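Local coordinates for putative exported protein (Bordetella pertussis, PDB 2DVZ) that probably serves as the periplasmic solute receptor of a tripartite tricarboxylate-type transporter, binding glutamate in the cleft of a periplasmic binding protein fold, at residues A[118-123]-A[207-212]; A[128-133]-A[211-216]. All coordinates share one frame; numbering follows the deposited sequence.

Contact 1 of 2, residues A[118-123]-A[207-212]; sequences VVAVNP and GKLRAM
Val121 and Arg210 face each other as a hydrogen-bonded antiparallel pair between strands 106-121 and 210-215, neighbours in the sheet of this periplasmic binding protein. Two backbone bonds join them: Val121 N to Arg210 O (2.7 Å) and Arg210 N to Val121 O (2.9 Å). Their side chains lie on one face of the sheet and cross obliquely, with Val121 CG2 beside Arg210 CB. Val121 CG1 packs against Met212 CG on the same face, and these two chains meet at about a right angle. Helix 130-138 covers this face through Phe133. Ala120 and Ala211 form the next pair, non-hydrogen-bonded, on the other face. There Val118 CG2 touches Ala211 CB at 3.6 Å, and Leu209 reaches helices 178-187 and 197-205. Past the strand end, Pro123 CG and CD pack against Lys208 O, with CD at 3.2 Å. The Arg210 chain leaves with CG anti to the backbone N (chi1 160°) and bends at chi3 (68°), which brings its guanidinium beside Pro123. NE is held by Ala127 O. NH2 bonds Pro123 O at 2.8 Å, approaching from above the carbonyl plane.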
loop_
_atom_site.group_PDB
_atom_site.type_symbol
_atom_site.label_atom_id
_atom_site.label_comp_id
_atom_site.label_asym_id
_atom_site.label_seq_id
_atom_site.Cartn_x
_atom_site.Cartn_y
_atom_site.Cartn_z
ATOM N N VAL A 118 -3.334 8.906 0.428
ATOM C CA VAL A 118 -3.433 10.301 0.012
ATOM C C VAL A 118 -4.313 10.401 -1.209
ATOM O O VAL A 118 -4.228 9.545 -2.075
ATOM C CB VAL A 118 -2.028 10.934 -0.279
ATOM C CG1 VAL A 118 -1.256 10.238 -1.487
ATOM C CG2 VAL A 118 -2.115 12.491 -0.396
ATOM N N VAL A 119 -5.162 11.431 -1.268
ATOM C CA VAL A 119 -5.804 11.803 -2.533
ATOM C C VAL A 119 -5.109 13.083 -3.028
ATOM O O VAL A 119 -5.051 14.102 -2.328
ATOM C CB VAL A 119 -7.385 11.888 -2.471
ATOM C CG1 VAL A 119 -7.912 12.923 -1.448
ATOM C CG2 VAL A 119 -8.000 12.115 -3.863
ATOM N N ALA A 120 -4.548 13.006 -4.232
ATOM C CA ALA A 120 -3.852 14.126 -4.776
ATOM C C ALA A 120 -4.386 14.484 -6.167
ATOM O O ALA A 120 -5.087 13.664 -6.845
ATOM C CB ALA A 120 -2.322 13.861 -4.798
ATOM N N VAL A 121 -4.104 15.728 -6.562
ATOM C CA VAL A 121 -4.542 16.216 -7.851
ATOM C C VAL A 121 -3.350 16.750 -8.656
ATOM O O VAL A 121 -2.306 17.146 -8.114
ATOM C CB VAL A 121 -5.754 17.237 -7.792
ATOM C CG1 VAL A 121 -6.970 16.612 -7.223
ATOM C CG2 VAL A 121 -5.410 18.524 -7.023
ATOM N N ASN A 122 -3.513 16.725 -9.959
ATOM C CA ASN A 122 -2.643 17.513 -10.808
ATOM C C ASN A 122 -2.799 19.012 -10.411
ATOM O O ASN A 122 -3.909 19.466 -10.159
ATOM C CB ASN A 122 -2.964 17.256 -12.303
ATOM C CG ASN A 122 -2.069 18.045 -13.226
ATOM O OD1 ASN A 122 -2.300 19.244 -13.467
ATOM N ND2 ASN A 122 -1.028 17.404 -13.724
ATOM N N PRO A 123 -1.697 19.774 -10.372
ATOM C CA PRO A 123 -1.783 21.165 -9.895
ATOM C C PRO A 123 -2.687 22.108 -10.698
ATOM O O PRO A 123 -3.182 23.122 -10.149
ATOM C CB PRO A 123 -0.338 21.639 -9.939
ATOM C CG PRO A 123 0.529 20.347 -10.025
ATOM C CD PRO A 123 -0.330 19.402 -10.788
ATOM N N GLY A 207 5.948 19.994 -5.817
ATOM C CA GLY A 207 4.841 20.788 -6.307
ATOM C C GLY A 207 4.251 20.253 -7.596
ATOM O O GLY A 207 3.470 20.974 -8.257
ATOM N N LYS A 208 4.603 19.006 -7.964
ATOM C CA LYS A 208 4.083 18.385 -9.216
ATOM C C LYS A 208 2.721 17.702 -9.021
ATOM O O LYS A 208 2.027 17.423 -10.010
ATOM C CB LYS A 208 5.047 17.355 -9.836
ATOM C CG LYS A 208 6.497 17.786 -10.195
ATOM C CD LYS A 208 6.596 19.196 -10.744
ATOM C CE LYS A 208 7.740 19.352 -11.792
ATOM N NZ LYS A 208 8.965 18.488 -11.577
ATOM N N LEU A 209 2.390 17.377 -7.763
ATOM C CA LEU A 209 1.028 17.042 -7.354
ATOM C C LEU A 209 0.672 17.899 -6.162
ATOM O O LEU A 209 1.575 18.317 -5.434
ATOM C CB LEU A 209 0.873 15.551 -6.963
ATOM C CG LEU A 209 0.993 14.475 -8.074
ATOM C CD1 LEU A 209 1.080 13.075 -7.452
ATOM C CD2 LEU A 209 -0.111 14.571 -9.126
ATOM N N ARG A 210 -0.643 18.122 -5.967
ATOM C CA ARG A 210 -1.189 18.756 -4.762
ATOM C C ARG A 210 -2.050 17.752 -4.010
ATOM O O ARG A 210 -3.028 17.227 -4.552
ATOM C CB ARG A 210 -1.990 20.042 -5.121
ATOM C CG ARG A 210 -3.004 20.543 -4.074
ATOM C CD ARG A 210 -3.381 22.113 -4.216
ATOM N NE ARG A 210 -4.148 22.338 -5.452
ATOM C CZ ARG A 210 -3.677 22.799 -6.611
ATOM N NH1 ARG A 210 -2.423 23.196 -6.740
ATOM N NH2 ARG A 210 -4.507 22.864 -7.653
ATOM N N ALA A 211 -1.695 17.511 -2.748
ATOM C CA ALA A 211 -2.432 16.587 -1.901
ATOM C C ALA A 211 -3.671 17.262 -1.287
ATOM O O ALA A 211 -3.587 18.375 -0.740
ATOM C CB ALA A 211 -1.517 16.061 -0.816
HETATM N N MSE A 212 -4.813 16.595 -1.389
HETATM C CA MSE A 212 -6.042 17.153 -0.871
HETATM C C MSE A 212 -6.368 16.721 0.540
HETATM O O MSE A 212 -6.920 17.506 1.319
HETATM C CB MSE A 212 -7.229 16.860 -1.821
HETATM C CG MSE A 212 -7.139 17.610 -3.154
HETATM SE SE MSE A 212 -7.271 19.591 -3.051
HETATM C CE MSE A 212 -5.400 20.035 -2.789
#

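Contact 2 of 2, residues A[128-133]-A[211-216]; sequences KDFKGF and AMAIAW. With CD (cadmium ion), chain C.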
loop_
_atom_site.group_PDB
_atom_site.type_symbol
_atom_site.label_atom_id
_atom_site.label_comp_id
_atom_site.label_asym_id
_atom_site.label_seq_id
_atom_site.Cartn_x
_atom_site.Cartn_y
_atom_site.Cartn_z
ATOM N N LYS A 128 -7.970 24.405 -4.114
ATOM C CA LYS A 128 -6.736 24.502 -3.308
ATOM C C LYS A 128 -6.889 23.700 -2.027
ATOM O O LYS A 128 -5.922 23.444 -1.294
ATOM C CB LYS A 128 -6.335 25.986 -3.040
ATOM C CG LYS A 128 -7.096 26.637 -1.895
ATOM C CD LYS A 128 -6.811 28.137 -1.766
ATOM C CE LYS A 128 -7.514 28.697 -0.507
ATOM N NZ LYS A 128 -7.762 30.231 -0.461
ATOM N N ASP A 129 -8.119 23.289 -1.776
ATOM C CA ASP A 129 -8.442 22.586 -0.541
ATOM C C ASP A 129 -9.520 21.547 -0.851
ATOM O O ASP A 129 -10.116 21.583 -1.925
ATOM C CB ASP A 129 -8.840 23.582 0.566
ATOM C CG ASP A 129 -9.897 24.580 0.113
ATOM O OD1 ASP A 129 -11.002 24.162 -0.260
ATOM O OD2 ASP A 129 -9.666 25.808 0.140
ATOM N N PHE A 130 -9.728 20.625 0.084
ATOM C CA PHE A 130 -10.730 19.564 0.021
ATOM C C PHE A 130 -12.164 20.062 -0.231
ATOM O O PHE A 130 -12.912 19.466 -1.040
ATOM C CB PHE A 130 -10.685 18.717 1.317
ATOM C CG PHE A 130 -11.260 17.349 1.153
ATOM C CD1 PHE A 130 -10.433 16.275 0.768
ATOM C CD2 PHE A 130 -12.628 17.124 1.301
ATOM C CE1 PHE A 130 -10.929 15.009 0.584
ATOM C CE2 PHE A 130 -13.163 15.812 1.124
ATOM C CZ PHE A 130 -12.302 14.764 0.773
ATOM N N LYS A 131 -12.541 21.151 0.456
ATOM C CA LYS A 131 -13.866 21.772 0.284
ATOM C C LYS A 131 -14.177 22.103 -1.167
ATOM O O LYS A 131 -15.252 21.733 -1.677
ATOM C CB LYS A 131 -13.994 23.054 1.145
ATOM C CG LYS A 131 -15.385 23.664 1.077
ATOM C CD LYS A 131 -15.604 24.730 2.093
ATOM C CE LYS A 131 -16.950 25.448 1.815
ATOM N NZ LYS A 131 -16.912 26.316 0.563
ATOM N N GLY A 132 -13.245 22.795 -1.820
ATOM C CA GLY A 132 -13.388 23.215 -3.222
ATOM C C GLY A 132 -13.156 22.083 -4.230
ATOM O O GLY A 132 -13.612 22.129 -5.392
ATOM N N PHE A 133 -12.384 21.100 -3.771
ATOM C CA PHE A 133 -12.153 19.844 -4.444
ATOM C C PHE A 133 -13.485 19.094 -4.692
ATOM O O PHE A 133 -13.856 18.799 -5.828
ATOM C CB PHE A 133 -11.141 19.050 -3.592
ATOM C CG PHE A 133 -10.811 17.681 -4.121
ATOM C CD1 PHE A 133 -10.829 16.579 -3.259
ATOM C CD2 PHE A 133 -10.475 17.481 -5.482
ATOM C CE1 PHE A 133 -10.495 15.288 -3.733
ATOM C CE2 PHE A 133 -10.152 16.184 -5.975
ATOM C CZ PHE A 133 -10.150 15.097 -5.096
ATOM N N ALA A 211 -1.695 17.511 -2.748
ATOM C CA ALA A 211 -2.432 16.587 -1.901
ATOM C C ALA A 211 -3.671 17.262 -1.287
ATOM O O ALA A 211 -3.587 18.375 -0.740
ATOM C CB ALA A 211 -1.517 16.061 -0.816
HETATM N N MSE A 212 -4.813 16.595 -1.389
HETATM C CA MSE A 212 -6.042 17.153 -0.871
HETATM C C MSE A 212 -6.368 16.721 0.540
HETATM O O MSE A 212 -6.920 17.506 1.319
HETATM C CB MSE A 212 -7.229 16.860 -1.821
HETATM C CG MSE A 212 -7.139 17.610 -3.154
HETATM SE SE MSE A 212 -7.271 19.591 -3.051
HETATM C CE MSE A 212 -5.400 20.035 -2.789
ATOM N N ALA A 213 -6.062 15.458 0.842
ATOM C CA ALA A 213 -6.237 14.856 2.170
ATOM C C ALA A 213 -5.319 13.646 2.287
ATOM O O ALA A 213 -4.933 13.071 1.289
ATOM C CB ALA A 213 -7.683 14.433 2.390
ATOM N N ILE A 214 -4.964 13.269 3.507
ATOM C CA ILE A 214 -4.173 12.062 3.766
ATOM C C ILE A 214 -5.009 11.183 4.685
ATOM O O ILE A 214 -5.851 11.706 5.443
ATOM C CB ILE A 214 -2.748 12.331 4.411
ATOM C CG1 ILE A 214 -2.848 13.103 5.736
ATOM C CG2 ILE A 214 -1.804 13.019 3.440
ATOM C CD1 ILE A 214 -1.548 13.056 6.568
ATOM N N ALA A 215 -4.825 9.867 4.586
ATOM C CA ALA A 215 -5.445 8.947 5.553
ATOM C C ALA A 215 -4.425 8.564 6.664
ATOM O O ALA A 215 -3.468 7.852 6.437
ATOM C CB ALA A 215 -6.063 7.726 4.868
ATOM N N TRP A 216 -4.628 9.107 7.849
ATOM C CA TRP A 216 -3.634 9.069 8.915
ATOM C C TRP A 216 -4.306 9.620 10.174
ATOM O O TRP A 216 -5.295 10.359 10.079
ATOM C CB TRP A 216 -2.415 9.903 8.522
ATOM C CG TRP A 216 -1.142 9.556 9.227
ATOM C CD1 TRP A 216 -0.386 10.389 10.032
ATOM C CD2 TRP A 216 -0.439 8.293 9.190
ATOM N NE1 TRP A 216 0.735 9.727 10.484
ATOM C CE2 TRP A 216 0.728 8.442 9.986
ATOM C CE3 TRP A 216 -0.680 7.066 8.564
ATOM C CZ2 TRP A 216 1.645 7.396 10.172
ATOM C CZ3 TRP A 216 0.207 6.023 8.763
ATOM C CH2 TRP A 216 1.368 6.197 9.550
HETATM CD CD CD C . -11.519 26.470 -0.871
HETATM O O HOH W 1 -10.607 25.806 -3.363
HETATM O O HOH W 2 -7.269 20.415 1.594
HETATM O O HOH W 3 -13.658 26.224 -1.302
HETATM O O HOH W 4 -11.666 28.953 -1.240
#
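Met212, a selenomethionine here, packs against Phe133 at the start of helix 130-138, joining the helix to strand 210-215. The main interaction is CH-pi. Met212 CG sits over one face of the Phe133 ring, 3.9 Å from the centroid and 14° off the normal. The chain then bends at chi2 (-65°), and SE lies oblique to the same ring at 4.8 Å from its centroid, a Met-aromatic contact. SE also rests against Asp129 O. Apolar packing continues with Phe130, whose CD1 meets Ala213 CB at 3.7 Å. Phe133 CD1 lies over one face of the Phe130 ring, while Met212 O is at that ring's edge. Polar contact across the segments runs through one water, which accepts from Phe130 N and donates to Met212 O. Within the helix start, Asp129 is the N-cap: its OD1 accepts from Gly132 N at 3.1 Å. Both carboxylate oxygens also chelate a cadmium ion, OD2 at 2.2 Å, and three waters add to the metal's shell. One of these waters accepts from Lys128 N. Capping and metal binding thus share one carboxylate; the bound cadmium would be expected to keep it ionised, while the contact itself rests largely on apolar packing.

Contacts 1 and 2 share Ala211 and Met212 of strand 210-215, and their centres are about 9 Å apart. Strand 106-121 leads along the chain into helix 130-138, so one strand-loop-helix unit meets the same partner strand twice. A classic beta bulge lies at the junction, with Met212 and Ala213 both opposite Val119; Val119 N probably bonds Ala213 O at 3.0 Å. Phe133 of contact 2 also packs on contact 1, its CE2 lying 3.4 Å from Val121 CG1. The glutamate pocket is nearer contact 1: the Val118 side chain is about 7 Å from that of Asn196, which binds glutamate, and about 11 Å from the ligand. Contact 2 lies away from that pocket.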